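Lipolytic protein G-D-S-L family (Chitinophaga pinensis, PDB 4Q7Q) is of unknown function but, as a GDSL-family member of the SGNH hydrolase clan, is probably a lipase or related hydrolase that cleaves ester bonds. Local coordinates at residues A[6-11]-A[31-36]; A[18-23]-A[44-49]. All blocks are in the same frame, centred on the assembly; numbering follows the deposited sequence.

Contact 1. Residues A[6-11]-A[31-36]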
loop_
_atom_site.group_PDB
_atom_site.type_symbol
_atom_site.label_atom_id
_atom_site.label_comp_id
_atom_site.label_asym_id
_atom_site.label_seq_id
_atom_site.Cartn_x
_atom_site.Cartn_y
_atom_site.Cartn_z
ATOM N N LEU A 6 -11.928 -8.929 18.725
ATOM C CA LEU A 6 -12.494 -8.072 17.697
ATOM C C LEU A 6 -12.127 -8.598 16.316
ATOM O O LEU A 6 -10.972 -8.937 16.051
ATOM C CB LEU A 6 -11.987 -6.636 17.847
ATOM C CG LEU A 6 -12.345 -5.903 19.140
ATOM C CD1 LEU A 6 -11.631 -4.559 19.195
ATOM C CD2 LEU A 6 -13.855 -5.732 19.262
ATOM N N THR A 7 -13.120 -8.666 15.440
ATOM C CA THR A 7 -12.892 -9.055 14.059
ATOM C C THR A 7 -12.491 -7.818 13.262
ATOM O O THR A 7 -13.194 -6.807 13.268
ATOM C CB THR A 7 -14.139 -9.711 13.441
ATOM O OG1 THR A 7 -14.422 -10.943 14.122
ATOM C CG2 THR A 7 -13.922 -9.996 11.962
ATOM N N TRP A 8 -11.350 -7.911 12.589
ATOM C CA TRP A 8 -10.782 -6.805 11.833
ATOM C C TRP A 8 -10.650 -7.193 10.371
ATOM O O TRP A 8 -9.877 -8.087 10.034
ATOM C CB TRP A 8 -9.404 -6.454 12.402
ATOM C CG TRP A 8 -8.513 -5.633 11.499
ATOM C CD1 TRP A 8 -8.889 -4.629 10.646
ATOM C CD2 TRP A 8 -7.097 -5.773 11.354
ATOM N NE1 TRP A 8 -7.786 -4.125 9.997
ATOM C CE2 TRP A 8 -6.675 -4.817 10.409
ATOM C CE3 TRP A 8 -6.142 -6.615 11.934
ATOM C CZ2 TRP A 8 -5.340 -4.681 10.030
ATOM C CZ3 TRP A 8 -4.818 -6.477 11.561
ATOM C CH2 TRP A 8 -4.428 -5.513 10.621
ATOM N N VAL A 9 -11.408 -6.515 9.513
ATOM C CA VAL A 9 -11.311 -6.711 8.073
ATOM C C VAL A 9 -10.312 -5.711 7.503
ATOM O O VAL A 9 -10.488 -4.494 7.636
ATOM C CB VAL A 9 -12.682 -6.556 7.380
ATOM C CG1 VAL A 9 -12.536 -6.569 5.866
ATOM C CG2 VAL A 9 -13.616 -7.660 7.831
ATOM N N ALA A 10 -9.241 -6.232 6.908
ATOM C CA ALA A 10 -8.216 -5.394 6.306
ATOM C C ALA A 10 -8.424 -5.353 4.801
ATOM O O ALA A 10 -8.141 -6.321 4.105
ATOM C CB ALA A 10 -6.826 -5.932 6.640
ATOM N N ILE A 11 -8.935 -4.229 4.309
ATOM C CA ILE A 11 -9.179 -4.051 2.885
ATOM C C ILE A 11 -7.933 -3.425 2.283
ATOM O O ILE A 11 -7.377 -2.468 2.832
ATOM C CB ILE A 11 -10.408 -3.144 2.644
ATOM C CG1 ILE A 11 -11.654 -3.813 3.221
ATOM C CG2 ILE A 11 -10.596 -2.827 1.148
ATOM C CD1 ILE A 11 -12.874 -2.944 3.220
ATOM N N LYS A 31 6.953 -12.088 7.836
ATOM C CA LYS A 31 5.731 -11.674 8.521
ATOM C C LYS A 31 5.209 -10.376 7.923
ATOM O O LYS A 31 5.919 -9.371 7.888
ATOM C CB LYS A 31 5.963 -11.491 10.029
ATOM C CG LYS A 31 6.205 -12.777 10.830
ATOM C CD LYS A 31 6.369 -12.474 12.318
ATOM C CE LYS A 31 6.681 -13.735 13.108
ATOM N NZ LYS A 31 6.796 -13.480 14.574
ATOM N N GLY A 32 3.968 -10.408 7.447
ATOM C CA GLY A 32 3.322 -9.230 6.889
ATOM C C GLY A 32 2.746 -8.327 7.965
ATOM O O GLY A 32 2.849 -8.628 9.151
ATOM N N TYR A 33 2.123 -7.223 7.571
ATOM C CA TYR A 33 1.692 -6.250 8.580
ATOM C C TYR A 33 0.443 -6.667 9.366
ATOM O O TYR A 33 0.251 -6.207 10.492
ATOM C CB TYR A 33 1.574 -4.823 8.004
ATOM C CG TYR A 33 0.272 -4.512 7.300
ATOM C CD1 TYR A 33 -0.827 -4.023 8.007
ATOM C CD2 TYR A 33 0.144 -4.676 5.927
ATOM C CE1 TYR A 33 -2.010 -3.732 7.370
ATOM C CE2 TYR A 33 -1.047 -4.388 5.283
ATOM C CZ TYR A 33 -2.116 -3.912 6.003
ATOM O OH TYR A 33 -3.298 -3.645 5.355
ATOM N N LEU A 34 -0.388 -7.539 8.796
ATOM C CA LEU A 34 -1.554 -8.045 9.535
ATOM C C LEU A 34 -1.100 -8.958 10.666
ATOM O O LEU A 34 -1.570 -8.854 11.811
ATOM C CB LEU A 34 -2.506 -8.834 8.628
ATOM C CG LEU A 34 -2.923 -8.211 7.291
ATOM C CD1 LEU A 34 -3.962 -9.091 6.586
ATOM C CD2 LEU A 34 -3.451 -6.804 7.473
ATOM N N THR A 35 -0.184 -9.860 10.331
ATOM C CA THR A 35 0.403 -10.785 11.299
ATOM C C THR A 35 1.091 -10.011 12.416
ATOM O O THR A 35 0.889 -10.293 13.595
ATOM C CB THR A 35 1.394 -11.730 10.600
ATOM O OG1 THR A 35 0.686 -12.512 9.630
ATOM C CG2 THR A 35 2.104 -12.655 11.600
ATOM N N ARG A 36 1.880 -9.007 12.046
ATOM C CA ARG A 36 2.597 -8.218 13.038
ATOM C C ARG A 36 1.659 -7.381 13.908
ATOM O O ARG A 36 1.891 -7.241 15.107
ATOM C CB ARG A 36 3.644 -7.341 12.365
ATOM C CG ARG A 36 4.741 -8.139 11.695
ATOM C CD ARG A 36 5.746 -7.233 10.974
ATOM N NE ARG A 36 6.797 -8.013 10.323
ATOM C CZ ARG A 36 7.848 -8.516 10.961
ATOM N NH1 ARG A 36 8.750 -9.229 10.303
ATOM N NH2 ARG A 36 7.998 -8.304 12.263
HETATM O O HOH W 1 -6.013 -2.553 5.475
#
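Leu34 drives one methyl, CD2, into the hollow between Trp8 and Ala10 on strand 6-11. That methyl lies 3.5 Å from Trp8 CH2 and 3.6 Å from Ala10 CB, so it touches the six-membered end of the indole and the short alanine at once. The small side chain of Ala10 makes the floor of the hollow; the indole, reaching well out from the strand, makes its wall. Trp8 CG is anti to the backbone N (chi1 162°), which carries the ring out toward the helix, where CZ3 comes within 4.0 Å of Leu34 O. Within the strand, Ala10 CB rests against one face of the same indole, near its rim. Tyr33 flanks the knob: Leu34 CD2 sits over one face of its ring, off centre, while Tyr33 CE1 approaches the indole edge near its plane, 4.4 Å from Trp8 CZ2. The phenol hydroxyl passes Ala10; its main polar partner is Thr16, outside the two segments, and a water 2.9 Å from Tyr33 OH donates a hydrogen bond to Ile11 O, giving this otherwise apolar interface a polar border. The indole nitrogen is satisfied on the sheet itself, by Ser75. All four touching residues are buried. The contact thus seats the first turn of helix 33-40 on strand 6-12 of the parallel sheet, with Tyr46 of strand 44-50 against both Trp8 and Leu34, and helix 241-257 closing in through Leu251 and Phe255 on Trp8 and through Asn244 and Ile247 on Tyr33.

Contact 2. Residues A[18-23]-A[44-49]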
loop_
_atom_site.group_PDB
_atom_site.type_symbol
_atom_site.label_atom_id
_atom_site.label_comp_id
_atom_site.label_asym_id
_atom_site.label_seq_id
_atom_site.Cartn_x
_atom_site.Cartn_y
_atom_site.Cartn_z
ATOM N N LEU A 18 -0.360 -9.799 0.452
ATOM C CA LEU A 18 0.868 -10.568 0.604
ATOM C C LEU A 18 1.114 -11.071 2.020
ATOM O O LEU A 18 1.964 -11.936 2.219
ATOM C CB LEU A 18 2.072 -9.750 0.129
ATOM C CG LEU A 18 2.145 -9.557 -1.388
ATOM C CD1 LEU A 18 3.158 -8.462 -1.778
ATOM C CD2 LEU A 18 2.436 -10.885 -2.092
ATOM N N ASN A 19 0.382 -10.534 2.998
ATOM C CA ASN A 19 0.496 -11.002 4.378
ATOM C C ASN A 19 0.340 -12.515 4.476
ATOM O O ASN A 19 0.985 -13.168 5.299
ATOM C CB ASN A 19 -0.546 -10.324 5.269
ATOM C CG ASN A 19 -0.398 -10.705 6.730
ATOM O OD1 ASN A 19 0.402 -10.120 7.459
ATOM N ND2 ASN A 19 -1.168 -11.698 7.166
ATOM N N ASP A 20 -0.508 -13.066 3.613
ATOM C CA ASP A 20 -0.829 -14.486 3.681
ATOM C C ASP A 20 -0.350 -15.277 2.474
ATOM O O ASP A 20 -0.745 -16.425 2.274
ATOM C CB ASP A 20 -2.324 -14.670 3.930
ATOM C CG ASP A 20 -2.734 -14.127 5.279
ATOM O OD1 ASP A 20 -2.981 -12.907 5.372
ATOM O OD2 ASP A 20 -2.754 -14.912 6.260
ATOM N N HIS A 21 0.515 -14.653 1.683
ATOM C CA HIS A 21 1.067 -15.282 0.490
ATOM C C HIS A 21 2.530 -14.920 0.370
ATOM O O HIS A 21 2.954 -14.305 -0.610
ATOM C CB HIS A 21 0.287 -14.856 -0.752
ATOM C CG HIS A 21 -1.156 -15.227 -0.688
ATOM N ND1 HIS A 21 -1.594 -16.525 -0.842
ATOM C CD2 HIS A 21 -2.258 -14.485 -0.432
ATOM C CE1 HIS A 21 -2.908 -16.561 -0.710
ATOM N NE2 HIS A 21 -3.334 -15.336 -0.456
ATOM N N LEU A 22 3.301 -15.309 1.380
ATOM C CA LEU A 22 4.701 -14.918 1.448
ATOM C C LEU A 22 5.543 -15.549 0.341
ATOM O O LEU A 22 6.590 -15.019 -0.011
ATOM C CB LEU A 22 5.277 -15.222 2.831
ATOM C CG LEU A 22 4.519 -14.519 3.960
ATOM C CD1 LEU A 22 4.999 -14.993 5.316
ATOM C CD2 LEU A 22 4.652 -13.005 3.840
ATOM N N ASP A 23 5.075 -16.657 -0.226
ATOM C CA ASP A 23 5.744 -17.256 -1.381
ATOM C C ASP A 23 5.811 -16.267 -2.549
ATOM O O ASP A 23 6.767 -16.283 -3.324
ATOM C CB ASP A 23 5.036 -18.540 -1.824
ATOM C CG ASP A 23 3.575 -18.318 -2.161
ATOM O OD1 ASP A 23 2.866 -17.678 -1.358
ATOM O OD2 ASP A 23 3.132 -18.786 -3.231
ATOM N N LEU A 44 -7.034 -8.774 18.201
ATOM C CA LEU A 44 -7.484 -8.357 16.876
ATOM C C LEU A 44 -7.328 -9.517 15.901
ATOM O O LEU A 44 -6.215 -9.981 15.644
ATOM C CB LEU A 44 -6.693 -7.134 16.401
ATOM C CG LEU A 44 -7.231 -5.740 16.754
ATOM C CD1 LEU A 44 -8.476 -5.402 15.928
ATOM C CD2 LEU A 44 -7.521 -5.612 18.239
ATOM N N LYS A 45 -8.451 -9.992 15.376
ATOM C CA LYS A 45 -8.468 -11.160 14.509
ATOM C C LYS A 45 -8.670 -10.731 13.066
ATOM O O LYS A 45 -9.780 -10.360 12.673
ATOM C CB LYS A 45 -9.594 -12.098 14.933
ATOM C CG LYS A 45 -9.534 -12.478 16.399
ATOM C CD LYS A 45 -8.292 -13.303 16.717
ATOM C CE LYS A 45 -8.279 -13.716 18.180
ATOM N NZ LYS A 45 -7.179 -14.676 18.455
ATOM N N TYR A 46 -7.604 -10.789 12.276
ATOM C CA TYR A 46 -7.662 -10.239 10.927
ATOM C C TYR A 46 -8.371 -11.111 9.910
ATOM O O TYR A 46 -8.348 -12.345 9.976
ATOM C CB TYR A 46 -6.275 -9.819 10.409
ATOM C CG TYR A 46 -5.356 -10.936 9.939
ATOM C CD1 TYR A 46 -5.534 -11.552 8.699
ATOM C CD2 TYR A 46 -4.268 -11.331 10.709
ATOM C CE1 TYR A 46 -4.688 -12.564 8.266
ATOM C CE2 TYR A 46 -3.402 -12.329 10.273
ATOM C CZ TYR A 46 -3.622 -12.947 9.057
ATOM O OH TYR A 46 -2.754 -13.935 8.634
ATOM N N ILE A 47 -9.009 -10.431 8.967
ATOM C CA ILE A 47 -9.512 -11.053 7.762
ATOM C C ILE A 47 -8.840 -10.323 6.617
ATOM O O ILE A 47 -8.924 -9.098 6.515
ATOM C CB ILE A 47 -11.031 -10.921 7.675
ATOM C CG1 ILE A 47 -11.667 -11.795 8.753
ATOM C CG2 ILE A 47 -11.531 -11.316 6.293
ATOM C CD1 ILE A 47 -13.153 -11.638 8.854
ATOM N N ASN A 48 -8.155 -11.077 5.769
ATOM C CA ASN A 48 -7.397 -10.502 4.673
ATOM C C ASN A 48 -8.280 -10.224 3.456
ATOM O O ASN A 48 -8.624 -11.133 2.695
ATOM C CB ASN A 48 -6.242 -11.435 4.302
ATOM C CG ASN A 48 -5.270 -10.813 3.323
ATOM O OD1 ASN A 48 -5.649 -9.994 2.483
ATOM N ND2 ASN A 48 -4.004 -11.205 3.418
ATOM N N GLN A 49 -8.651 -8.961 3.294
ATOM C CA GLN A 49 -9.380 -8.518 2.112
ATOM C C GLN A 49 -8.474 -7.644 1.242
ATOM O O GLN A 49 -8.883 -6.620 0.686
ATOM C CB GLN A 49 -10.691 -7.821 2.492
ATOM C CG GLN A 49 -11.806 -8.805 2.825
ATOM C CD GLN A 49 -12.491 -9.336 1.583
ATOM O OE1 GLN A 49 -12.116 -8.998 0.454
ATOM N NE2 GLN A 49 -13.522 -10.155 1.782
#
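Asp20 holds two side chains of strand 44-49 with its two carboxylate oxygens. Tyr46 OH donates to the syn lone pair of Asp20 OD2 at 2.6 Å, the oxygen lying in the ring plane at its edge. Asn48 ND2 donates to Asp20 OD1 at 2.8 Å, nearly straight (170°), on the anti side and tilted somewhat out of the carboxylate plane. Asn19 ND2 reaches that same OD1, also at 2.8 Å, from above the opposite face, so three bonds fix the carboxylate's rotation. Asn19 CG, trans to the backbone N (chi1 -176°), swings the amide toward Asp20 and the phenol, nearly upright to the ring (86° between planes); Asn19 OD1 accepts from Thr35 N of helix 33-40. This inner side is close-set: Asn19 is buried, and Leu34 packs against Asn19, Tyr46 and Asn48. Toward solvent the fit slackens; Asp20 is exposed, and the chain beyond it bends away from the strand, leaving His21 to stack on Tyr17. A phenylalanine in place of Tyr46 would probably leave Asp20 OD2 without its phenol donor and the carboxylate less firmly oriented. Side-chain hydrogen bonds thus join an edge strand of the parallel sheet to the loop after helix 14-17, in an alpha/beta fold consistent with SGNH hydrolases.

The centres of contact 1 and contact 2 lie about 6 Å apart, and their segments alternate along the chain: 6-11, 18-23, 31-36, then 44-49. Strands 6-12 and 44-50 are parallel neighbours, the latter at the sheet's edge, and probable backbone hydrogen bonds join them directly, from Ile47 N to Trp8 O (2.7 Å) and from Gln49 N to Ala10 O (2.8 Å). Helix 33-40 connects them as a beta-alpha-beta crossover. Contact 1 packs that helix on the sheet; contact 2 ties in the loop leading toward it. That loop follows helix 14-17, which begins at Ser14, the probable nucleophile of a Ser-His-Asp triad with His238 and Asp235.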